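Bluetongue virus COAT protein VP7 (Bluetongue virus, PDB 1BVP) forms the trimeric capsomers, 260 in all, that coat the VP3 scaffold of the inner capsid and probably also binds receptors on the host cell surface. Local coordinates at residues 170-175 and 228-233. Sequence-based numbering, arbitrary orientation.
Sequences DVQQIF and QAALHV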
# COMPACT_ATOMS: atom_id res chain seq x y z
N ASP A 170 -36.14 7.71 8.67
CA ASP A 170 -34.78 8.20 8.48
C ASP A 170 -33.86 7.26 9.25
O ASP A 170 -34.13 6.89 10.39
CB ASP A 170 -34.64 9.64 8.99
CG ASP A 170 -35.17 10.68 7.99
OD1 ASP A 170 -35.61 10.32 6.86
OD2 ASP A 170 -35.12 11.89 8.37
N VAL A 171 -32.72 6.97 8.66
CA VAL A 171 -31.81 6.01 9.25
C VAL A 171 -30.41 6.55 9.63
O VAL A 171 -29.66 5.90 10.36
CB VAL A 171 -31.79 4.83 8.27
CG1 VAL A 171 -30.49 4.17 8.23
CG2 VAL A 171 -32.87 3.87 8.65
N GLN A 172 -30.12 7.79 9.26
CA GLN A 172 -28.81 8.38 9.53
C GLN A 172 -28.21 8.36 10.93
O GLN A 172 -27.00 8.25 11.04
CB GLN A 172 -28.77 9.81 9.07
CG GLN A 172 -29.76 10.67 9.81
CD GLN A 172 -30.99 10.93 9.00
OE1 GLN A 172 -31.31 10.20 8.04
NE2 GLN A 172 -31.66 12.02 9.32
N GLN A 173 -29.00 8.49 11.98
CA GLN A 173 -28.43 8.53 13.32
C GLN A 173 -27.64 7.32 13.76
O GLN A 173 -26.85 7.41 14.71
CB GLN A 173 -29.46 8.94 14.40
CG GLN A 173 -30.81 8.22 14.37
CD GLN A 173 -31.70 8.58 13.14
OE1 GLN A 173 -31.54 9.63 12.49
NE2 GLN A 173 -32.64 7.68 12.82
N ILE A 174 -27.83 6.19 13.09
CA ILE A 174 -27.11 4.94 13.45
C ILE A 174 -25.62 5.13 13.10
O ILE A 174 -24.72 4.57 13.76
CB ILE A 174 -27.75 3.69 12.70
CG1 ILE A 174 -27.10 2.37 13.08
CG2 ILE A 174 -27.65 3.83 11.20
CD1 ILE A 174 -27.41 1.92 14.46
N PHE A 175 -25.38 5.98 12.09
CA PHE A 175 -24.05 6.32 11.59
C PHE A 175 -23.35 7.46 12.31
O PHE A 175 -22.13 7.61 12.20
CB PHE A 175 -24.14 6.75 10.13
CG PHE A 175 -24.49 5.64 9.19
CD1 PHE A 175 -23.51 4.79 8.70
CD2 PHE A 175 -25.80 5.47 8.76
CE1 PHE A 175 -23.82 3.78 7.79
CE2 PHE A 175 -26.12 4.46 7.85
CZ PHE A 175 -25.14 3.62 7.36
N GLN A 228 -24.51 13.77 6.70
CA GLN A 228 -25.45 14.73 7.31
C GLN A 228 -26.83 14.63 6.67
O GLN A 228 -27.85 14.56 7.37
CB GLN A 228 -24.94 16.19 7.17
CG GLN A 228 -23.68 16.55 7.94
CD GLN A 228 -23.78 16.18 9.42
OE1 GLN A 228 -24.59 16.75 10.16
NE2 GLN A 228 -22.95 15.23 9.86
N ALA A 229 -26.86 14.64 5.33
CA ALA A 229 -28.11 14.56 4.57
C ALA A 229 -28.91 13.35 5.03
O ALA A 229 -28.35 12.31 5.35
CB ALA A 229 -27.82 14.44 3.09
N ALA A 230 -30.24 13.48 5.02
CA ALA A 230 -31.12 12.40 5.46
C ALA A 230 -31.06 11.15 4.60
O ALA A 230 -31.13 11.20 3.35
CB ALA A 230 -32.53 12.90 5.58
N LEU A 231 -30.94 10.03 5.29
CA LEU A 231 -30.86 8.71 4.68
C LEU A 231 -32.24 8.12 4.93
O LEU A 231 -32.53 7.62 6.03
CB LEU A 231 -29.80 7.91 5.41
CG LEU A 231 -29.20 6.76 4.65
CD1 LEU A 231 -28.85 7.24 3.28
CD2 LEU A 231 -27.97 6.36 5.39
N HIS A 232 -33.08 8.19 3.91
CA HIS A 232 -34.46 7.79 4.02
C HIS A 232 -34.87 6.49 3.33
O HIS A 232 -34.81 6.36 2.10
CB HIS A 232 -35.29 8.96 3.49
CG HIS A 232 -36.75 8.85 3.77
ND1 HIS A 232 -37.30 9.08 5.01
CD2 HIS A 232 -37.79 8.56 2.95
CE1 HIS A 232 -38.61 8.95 4.95
NE2 HIS A 232 -38.94 8.63 3.71
N VAL A 233 -35.32 5.52 4.13
CA VAL A 233 -35.77 4.25 3.58
C VAL A 233 -37.31 4.21 3.52
O VAL A 233 -37.98 4.68 4.44
CB VAL A 233 -35.27 3.05 4.39
CG1 VAL A 233 -35.30 1.81 3.52
CG2 VAL A 233 -33.87 3.31 4.95
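Val171 N donates to Leu231 O across 2.7 Å, and two side-chain bonds join the same two segments close by. Leu231 N gives its hydrogen to Gln172 OE1 at 2.8 Å with an N-H...O angle of 164°, so both backbone polar groups of Leu231 are met from segment 170-175, one by an amide N-H and one by a side-chain carbonyl. The glutamine stands in for the backbone acceptor that a continuing strand would have offered. Its CG lies between the backbone N and the carbonyl carbon (chi1 63°) and the chain then bends at chi2, which swings the amide back over Ala230; the donor reaches OE1 from above the carbonyl plane. One residue further along the strand, His232 ND1 donates to Asp170 OD1 at 2.8 Å. The oxygen sits at the ring edge, near the ring plane, while the carboxylate is turned almost square to the imidazole, and the aspartate would be expected to favour a protonated ring. Asp170 and His232 form a non-hydrogen-bonded antiparallel pair, with both side chains on one face of a small four-stranded sheet in which 231-234 lies between 168-170 and 209-212. Here the edge strand ends: 172-175 turn away with helical backbone angles, and Gln173 NE2 reaches back to Asp170 O. On the opposite face the contact is apolar. Leu231 CD2 approaches Phe175 CE2 obliquely at 3.6 Å, and Val171 CG2 meets Val233 CG2 at 3.9 Å. Trp225 packs edge-to-face with the Phe175 ring and also touches Leu231, while Ile159 of strand 158-163 touches Val171 and Phe175, joining this small sheet to the larger antiparallel one.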